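Local atomic coordinates of type III effector HopA1 (Pseudomonas syringae pv. tomato str. DC3000, PDB entry 4RSX), a protein that is a type III secretion effector, delivered by the bacterium into plant cells, whose biochemical activity is not known. Residues 97-102 / 132-137. Residues are numbered along the deposited sequence; the frame is centred on the assembly and turned at random.
Sequences YRIIPK and TLIGKE
The flat I100-P101 peptide has the CG2 methyl of I134 over one face: this carbon lies 4.1 Å from P101 N, almost perpendicular to the peptide plane, and 4.0 Å from P101 CD, the ring carbon next to that nitrogen. The preceding peptide is met differently, since I134 CD1 approaches I99 O at 3.8 Å from well outside the carbonyl plane, a van der Waals contact. This is helix-on-sheet packing in the HopA1 family region of this effector fragment, an alpha/beta fold: the C-terminal turn of helix 123-136 rests on strand 96-101 of the antiparallel sheet. No hydrogen bond crosses it, and both close side-chain pairs are carbon on carbon; the interface is small, 152 Å² summed over both sides, just over half of it from I134. One isoleucine spans two strand residues because its branches diverge: CG2 stands anti to the backbone N (chi1 -68°) and faces P101, while the extended outer torsion (chi2 159°) carries CD1 to I99. The I99 and I134 side chains cross at about a right angle. I64 and I140, from the strands flanking 96-101, also touch I134; I134 O accepts a hydrogen bond from R105 NH1. At the I99 end, the closest side-chain approach joins I134 CD1 to I99 CG2 at 3.8 Å.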
ATOM      1  N   TYR A  97       2.451 -10.438   5.317  1.00 13.24           N
ATOM      2  CA  TYR A  97       3.775 -11.010   5.108  1.00 13.30           C
ATOM      3  C   TYR A  97       4.624 -10.023   4.313  1.00 13.04           C
ATOM      4  O   TYR A  97       4.124  -9.336   3.420  1.00 12.31           O
ATOM      5  CB  TYR A  97       3.665 -12.324   4.340  1.00 13.95           C
ATOM      6  CG  TYR A  97       2.917 -13.408   5.081  1.00 14.12           C
ATOM      7  CD1 TYR A  97       3.603 -14.392   5.769  1.00 17.00           C
ATOM      8  CD2 TYR A  97       1.527 -13.452   5.087  1.00 14.90           C
ATOM      9  CE1 TYR A  97       2.935 -15.402   6.446  1.00 18.54           C
ATOM     10  CE2 TYR A  97       0.842 -14.449   5.772  1.00 15.13           C
ATOM     11  CZ  TYR A  97       1.561 -15.422   6.451  1.00 20.26           C
ATOM     12  OH  TYR A  97       0.918 -16.427   7.136  1.00 17.08           O
ATOM     13  N   ARG A  98       5.906  -9.930   4.630  1.00 16.82           N
ATOM     14  CA  ARG A  98       6.769  -9.133   3.776  1.00 18.59           C
ATOM     15  C   ARG A  98       7.629 -10.036   2.935  1.00 18.41           C
ATOM     16  O   ARG A  98       7.979 -11.148   3.344  1.00 18.69           O
ATOM     17  CB  ARG A  98       7.616  -8.113   4.547  1.00 20.65           C
ATOM     18  CG  ARG A  98       8.332  -8.656   5.755  1.00 32.78           C
ATOM     19  CD  ARG A  98       9.227  -7.580   6.369  1.00 40.21           C
ATOM     20  NE  ARG A  98       8.514  -6.324   6.604  1.00 41.73           N
ATOM     21  CZ  ARG A  98       9.116  -5.150   6.776  1.00 40.08           C
ATOM     22  NH1 ARG A  98      10.439  -5.077   6.733  1.00 35.67           N
ATOM     23  NH2 ARG A  98       8.400  -4.051   6.987  1.00 36.31           N
ATOM     24  N   ILE A  99       7.918  -9.554   1.735  1.00 13.87           N
ATOM     25  CA  ILE A  99       8.795 -10.225   0.801  1.00 13.58           C
ATOM     26  C   ILE A  99      10.048  -9.375   0.717  1.00 14.91           C
ATOM     27  O   ILE A  99       9.986  -8.220   0.292  1.00 13.74           O
ATOM     28  CB  ILE A  99       8.148 -10.234  -0.577  1.00 14.17           C
ATOM     29  CG1 ILE A  99       6.741 -10.835  -0.487  1.00 15.36           C
ATOM     30  CG2 ILE A  99       9.029 -10.968  -1.582  1.00 12.23           C
ATOM     31  CD1 ILE A  99       5.874 -10.559  -1.728  1.00 13.64           C
ATOM     32  N   ILE A 100      11.184  -9.930   1.123  1.00 17.55           N
ATOM     33  CA  ILE A 100      12.418  -9.158   1.206  1.00 19.18           C
ATOM     34  C   ILE A 100      13.548  -9.825   0.427  1.00 21.00           C
ATOM     35  O   ILE A 100      13.582 -11.057   0.300  1.00 22.12           O
ATOM     36  CB  ILE A 100      12.877  -8.974   2.673  1.00 22.67           C
ATOM     37  CG1 ILE A 100      13.419 -10.287   3.233  1.00 23.40           C
ATOM     38  CG2 ILE A 100      11.728  -8.481   3.539  1.00 24.45           C
ATOM     39  CD1 ILE A 100      13.718 -10.217   4.710  1.00 30.14           C
ATOM     40  N   PRO A 101      14.477  -9.010  -0.101  1.00 17.38           N
ATOM     41  CA  PRO A 101      15.672  -9.607  -0.710  1.00 19.40           C
ATOM     42  C   PRO A 101      16.531 -10.173   0.403  1.00 22.19           C
ATOM     43  O   PRO A 101      16.505  -9.630   1.525  1.00 18.82           O
ATOM     44  CB  PRO A 101      16.382  -8.413  -1.350  1.00 13.39           C
ATOM     45  CG  PRO A 101      15.965  -7.220  -0.468  1.00 18.59           C
ATOM     46  CD  PRO A 101      14.525  -7.534  -0.082  1.00 14.25           C
ATOM     47  N   LYS A 102      17.256 -11.248   0.095  1.00 26.86           N
ATOM     48  CA  LYS A 102      18.187 -11.888   1.023  1.00 29.41           C
ATOM     49  C   LYS A 102      19.155 -10.868   1.628  1.00 25.72           C
ATOM     50  O   LYS A 102      19.399 -10.854   2.840  1.00 25.80           O
ATOM     51  CB  LYS A 102      18.949 -12.987   0.268  1.00 33.16           C
ATOM     52  CG  LYS A 102      19.995 -13.755   1.067  1.00 36.07           C
ATOM     53  CD  LYS A 102      20.638 -14.818   0.170  1.00 47.48           C
ATOM     54  CE  LYS A 102      21.913 -15.402   0.774  1.00 51.85           C
ATOM     55  NZ  LYS A 102      22.738 -16.098  -0.266  1.00 52.29           N
ATOM     56  N   THR A 132       9.799 -12.026  -7.913  1.00 13.10           N
ATOM     57  CA  THR A 132      10.727 -11.963  -9.036  1.00 16.17           C
ATOM     58  C   THR A 132      11.221 -10.519  -9.216  1.00 16.66           C
ATOM     59  O   THR A 132      12.427 -10.264  -9.315  1.00 15.62           O
ATOM     60  CB  THR A 132      10.062 -12.459 -10.327  1.00 16.07           C
ATOM     61  OG1 THR A 132       9.567 -13.785 -10.117  1.00 21.87           O
ATOM     62  CG2 THR A 132      11.053 -12.464 -11.493  1.00 16.47           C
ATOM     63  N   LEU A 133      10.284  -9.581  -9.229  1.00 16.21           N
ATOM     64  CA  LEU A 133      10.602  -8.178  -9.465  1.00 17.52           C
ATOM     65  C   LEU A 133      11.525  -7.661  -8.358  1.00 16.82           C
ATOM     66  O   LEU A 133      12.514  -6.970  -8.635  1.00 14.30           O
ATOM     67  CB  LEU A 133       9.311  -7.356  -9.560  1.00 12.94           C
ATOM     68  CG  LEU A 133       9.406  -5.977 -10.225  1.00 25.01           C
ATOM     69  CD1 LEU A 133       9.984  -6.097 -11.636  1.00 21.14           C
ATOM     70  CD2 LEU A 133       8.044  -5.261 -10.262  1.00 19.51           C
ATOM     71  N   ILE A 134      11.222  -8.015  -7.111  1.00 11.01           N
ATOM     72  CA  ILE A 134      12.084  -7.618  -6.000  1.00 13.26           C
ATOM     73  C   ILE A 134      13.479  -8.226  -6.140  1.00 15.46           C
ATOM     74  O   ILE A 134      14.482  -7.570  -5.841  1.00 13.90           O
ATOM     75  CB  ILE A 134      11.455  -7.984  -4.643  1.00 12.24           C
ATOM     76  CG1 ILE A 134      10.207  -7.116  -4.414  1.00 10.32           C
ATOM     77  CG2 ILE A 134      12.459  -7.810  -3.494  1.00  8.92           C
ATOM     78  CD1 ILE A 134       9.233  -7.683  -3.404  1.00 10.49           C
ATOM     79  N   GLY A 135      13.554  -9.472  -6.606  1.00 18.34           N
ATOM     80  CA  GLY A 135      14.852 -10.089  -6.836  1.00 16.55           C
ATOM     81  C   GLY A 135      15.725  -9.295  -7.803  1.00 20.11           C
ATOM     82  O   GLY A 135      16.938  -9.158  -7.580  1.00 22.80           O
ATOM     83  N   LYS A 136      15.104  -8.770  -8.864  1.00 16.97           N
ATOM     84  CA  LYS A 136      15.808  -8.140  -9.981  1.00 21.85           C
ATOM     85  C   LYS A 136      16.075  -6.654  -9.784  1.00 23.17           C
ATOM     86  O   LYS A 136      17.059  -6.128 -10.304  1.00 24.08           O
ATOM     87  CB  LYS A 136      14.989  -8.289 -11.279  1.00 24.24           C
ATOM     88  CG  LYS A 136      14.926  -9.700 -11.890  1.00 25.34           C
ATOM     89  CD  LYS A 136      14.218  -9.640 -13.250  1.00 36.38           C
ATOM     90  CE  LYS A 136      13.657 -11.000 -13.682  1.00 39.56           C
ATOM     91  NZ  LYS A 136      14.670 -12.094 -13.631  1.00 40.25           N
ATOM     92  N   GLU A 137      15.193  -5.976  -9.054  1.00 18.46           N
ATOM     93  CA  GLU A 137      15.199  -4.516  -9.029  1.00 16.45           C
ATOM     94  C   GLU A 137      15.605  -3.976  -7.667  1.00 16.32           C
ATOM     95  O   GLU A 137      14.785  -3.931  -6.742  1.00 16.36           O
ATOM     96  CB  GLU A 137      13.804  -3.987  -9.388  1.00 17.24           C
ATOM     97  CG  GLU A 137      13.282  -4.447 -10.746  1.00 18.65           C
ATOM     98  CD  GLU A 137      13.867  -3.649 -11.907  1.00 30.01           C
ATOM     99  OE1 GLU A 137      14.449  -2.561 -11.660  1.00 28.71           O
ATOM    100  OE2 GLU A 137      13.730  -4.103 -13.073  1.00 31.42           O
TER